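Local coordinates for lipid binding protein (Grifola frondosa, PDB 5H0Q) that binds lipid and, as the probe Nakanori, probably recognises membrane domains formed by sphingomyelin together with cholesterol, at residues 5-9 with 10-14. Numbering follows the deposited sequence.
Sequences VEIDE and QYLRV
Ile7 lays its CG1 over one face of the Tyr11 ring, 3.9 Å from the centroid, a CH-pi contact displaced toward the rim. Its other branch, CG2, lies 3.5 Å from Leu12 CD1, and Ile7, in the loop before helix 9-13, packs with Leu12 against helix 26-35, where both touch Val32 and Ile7 also meets Ala33. Tyr11 reaches back along the incoming chain because its CG stands anti to the backbone N, and its OH hydrogen-bonds Arg36 NE, which anchors the far end of the ring.

Polar bonds then define where the helix starts. Asp8 OD1 accepts from Tyr11 N at 3.2 Å; a chi1 of 52°, with CG between the backbone N and carbonyl carbon, brings the carboxylate round to that first-turn amide. The backbone carbonyl of the same residue takes Leu12 N, so Asp8 receives two amide N-H groups of the turn. One residue on, Glu9 O accepts from Arg13 N, while the extended Glu9 side chain runs beside that of Arg13. Glu9 OE2 uses its anti lone pair to meet NE of Arg13 in the guanidinium plane, a 2.9 Å salt bridge, nearly straight at 176°, although the two planes are 62° apart. Arg13 NH1 donates a hydrogen bond to Lys21 O. Glu9 and Arg13 thus form a common i to i+4 intrahelical salt bridge along the single turn of helix 9-13, which opens with the textbook aspartate N-cap.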
ATOM      1  N   VAL A   5       7.212 -14.842   1.149  0.51 29.53           N
ATOM      2  CA  VAL A   5       8.529 -15.023   1.748  0.51 30.46           C
ATOM      3  C   VAL A   5       9.353 -13.768   1.500  0.51 31.27           C
ATOM      4  O   VAL A   5       9.266 -13.147   0.431  0.51 25.50           O
ATOM      5  CB  VAL A   5       9.245 -16.262   1.179  0.51 36.09           C
ATOM      6  CG1 VAL A   5      10.522 -16.533   1.959  0.51 33.71           C
ATOM      7  CG2 VAL A   5       8.342 -17.464   1.206  0.51 44.01           C
ATOM      8  N   GLU A   6      10.155 -13.390   2.488  1.00 28.31           N
ATOM      9  CA  GLU A   6      11.029 -12.236   2.322  1.00 24.13           C
ATOM     10  C   GLU A   6      12.156 -12.541   1.332  1.00 24.77           C
ATOM     11  O   GLU A   6      12.864 -13.536   1.470  1.00 29.92           O
ATOM     12  CB  GLU A   6      11.594 -11.813   3.679  1.00 30.35           C
ATOM     13  CG  GLU A   6      12.441 -10.533   3.608  1.00 23.10           C
ATOM     14  CD  GLU A   6      12.598  -9.854   4.950  1.00 32.75           C
ATOM     15  OE1 GLU A   6      13.382  -8.892   5.014  1.00 26.45           O
ATOM     16  OE2 GLU A   6      11.939 -10.261   5.926  1.00 33.43           O
ATOM     17  N   ILE A   7      12.331 -11.658   0.352  1.00 22.17           N
ATOM     18  CA  ILE A   7      13.290 -11.830  -0.729  1.00 22.93           C
ATOM     19  C   ILE A   7      14.486 -10.956  -0.373  1.00 21.34           C
ATOM     20  O   ILE A   7      14.441  -9.739  -0.532  1.00 22.47           O
ATOM     21  CB  ILE A   7      12.682 -11.467  -2.086  1.00 23.35           C
ATOM     22  CG1 ILE A   7      11.526 -12.442  -2.384  1.00 26.80           C
ATOM     23  CG2 ILE A   7      13.724 -11.527  -3.176  1.00 24.56           C
ATOM     24  CD1 ILE A   7      10.751 -12.092  -3.613  1.00 27.80           C
ATOM     25  N   ASP A   8      15.512 -11.591   0.185  1.00 22.11           N
ATOM     26  CA  ASP A   8      16.695 -10.878   0.670  1.00 21.09           C
ATOM     27  C   ASP A   8      17.950 -11.485   0.058  1.00 25.90           C
ATOM     28  O   ASP A   8      17.878 -12.238  -0.915  1.00 24.21           O
ATOM     29  CB  ASP A   8      16.761 -10.936   2.195  1.00 29.23           C
ATOM     30  CG  ASP A   8      16.646 -12.348   2.736  1.00 29.04           C
ATOM     31  OD1 ASP A   8      16.792 -13.334   1.965  1.00 27.77           O
ATOM     32  OD2 ASP A   8      16.434 -12.489   3.960  1.00 31.01           O
ATOM     33  N   GLU A   9      19.133 -11.145   0.595  1.00 26.51           N
ATOM     34  CA  GLU A   9      20.354 -11.629  -0.041  1.00 23.83           C
ATOM     35  C   GLU A   9      20.395 -13.149  -0.092  1.00 26.24           C
ATOM     36  O   GLU A   9      20.805 -13.732  -1.100  1.00 29.08           O
ATOM     37  CB  GLU A   9      21.601 -11.094   0.694  1.00 23.47           C
ATOM     38  CG  GLU A   9      22.894 -11.664   0.139  1.00 31.42           C
ATOM     39  CD  GLU A   9      24.149 -11.118   0.820  1.00 28.38           C
ATOM     40  OE1 GLU A   9      24.008 -10.163   1.597  1.00 29.34           O
ATOM     41  OE2 GLU A   9      25.240 -11.665   0.552  1.00 34.13           O
ATOM     42  N   GLN A  10      19.992 -13.813   0.990  1.00 26.94           N
ATOM     43  CA  GLN A  10      20.095 -15.268   1.033  1.00 29.24           C
ATOM     44  C   GLN A  10      19.181 -15.929   0.006  1.00 34.39           C
ATOM     45  O   GLN A  10      19.528 -16.969  -0.562  1.00 36.30           O
ATOM     46  CB  GLN A  10      19.769 -15.772   2.436  1.00 47.08           C
ATOM     47  CG  GLN A  10      20.905 -15.605   3.406  1.00 65.31           C
ATOM     48  CD  GLN A  10      22.080 -16.502   3.067  1.00 97.35           C
ATOM     49  OE1 GLN A  10      21.906 -17.690   2.791  1.00120.02           O
ATOM     50  NE2 GLN A  10      23.281 -15.936   3.072  1.00 91.04           N
ATOM     51  N   TYR A  11      17.987 -15.367  -0.199  1.00 30.12           N
ATOM     52  CA  TYR A  11      17.100 -15.825  -1.268  1.00 33.14           C
ATOM     53  C   TYR A  11      17.792 -15.738  -2.623  1.00 31.30           C
ATOM     54  O   TYR A  11      17.790 -16.690  -3.399  1.00 33.72           O
ATOM     55  CB  TYR A  11      15.830 -14.974  -1.241  1.00 28.61           C
ATOM     56  CG  TYR A  11      14.643 -15.391  -2.114  1.00 29.93           C
ATOM     57  CD1 TYR A  11      13.441 -15.748  -1.533  1.00 30.26           C
ATOM     58  CD2 TYR A  11      14.699 -15.336  -3.505  1.00 30.98           C
ATOM     59  CE1 TYR A  11      12.329 -16.068  -2.305  1.00 31.63           C
ATOM     60  CE2 TYR A  11      13.576 -15.647  -4.284  1.00 32.39           C
ATOM     61  CZ  TYR A  11      12.414 -15.997  -3.670  1.00 32.65           C
ATOM     62  OH  TYR A  11      11.350 -16.281  -4.466  1.00 34.29           O
ATOM     63  N   LEU A  12      18.444 -14.609  -2.918  1.00 29.70           N
ATOM     64  CA  LEU A  12      19.040 -14.490  -4.246  1.00 30.88           C
ATOM     65  C   LEU A  12      20.301 -15.318  -4.405  1.00 33.46           C
ATOM     66  O   LEU A  12      20.618 -15.726  -5.531  1.00 35.01           O
ATOM     67  CB  LEU A  12      19.343 -13.035  -4.584  1.00 29.23           C
ATOM     68  CG  LEU A  12      18.220 -12.281  -5.288  1.00 28.09           C
ATOM     69  CD1 LEU A  12      17.017 -12.045  -4.372  1.00 29.84           C
ATOM     70  CD2 LEU A  12      18.726 -10.973  -5.893  1.00 26.99           C
ATOM     71  N   ARG A  13      21.022 -15.599  -3.316  1.00 33.58           N
ATOM     72  CA  ARG A  13      22.279 -16.336  -3.449  1.00 37.84           C
ATOM     73  C   ARG A  13      22.068 -17.805  -3.776  1.00 39.00           C
ATOM     74  O   ARG A  13      23.022 -18.465  -4.201  1.00 42.75           O
ATOM     75  CB  ARG A  13      23.115 -16.207  -2.176  1.00 35.11           C
ATOM     76  CG  ARG A  13      23.725 -14.811  -2.008  1.00 44.65           C
ATOM     77  CD  ARG A  13      25.160 -14.840  -1.513  1.00 35.94           C
ATOM     78  NE  ARG A  13      25.782 -13.517  -1.624  1.00 34.77           N
ATOM     79  CZ  ARG A  13      26.520 -13.119  -2.649  1.00 35.56           C
ATOM     80  NH1 ARG A  13      26.782 -13.939  -3.653  1.00 36.08           N
ATOM     81  NH2 ARG A  13      27.047 -11.899  -2.656  1.00 32.80           N
ATOM     82  N   VAL A  14      20.852 -18.339  -3.605  1.00 38.13           N
ATOM     83  CA  VAL A  14      20.558 -19.691  -4.088  1.00 41.18           C
ATOM     84  C   VAL A  14      19.992 -19.688  -5.502  1.00 42.39           C
ATOM     85  O   VAL A  14      19.708 -20.767  -6.051  1.00 45.21           O
ATOM     86  CB  VAL A  14      19.570 -20.452  -3.171  1.00 41.64           C
ATOM     87  CG1 VAL A  14      20.167 -20.675  -1.797  1.00 49.31           C
ATOM     88  CG2 VAL A  14      18.258 -19.722  -3.051  1.00 39.62           C
TER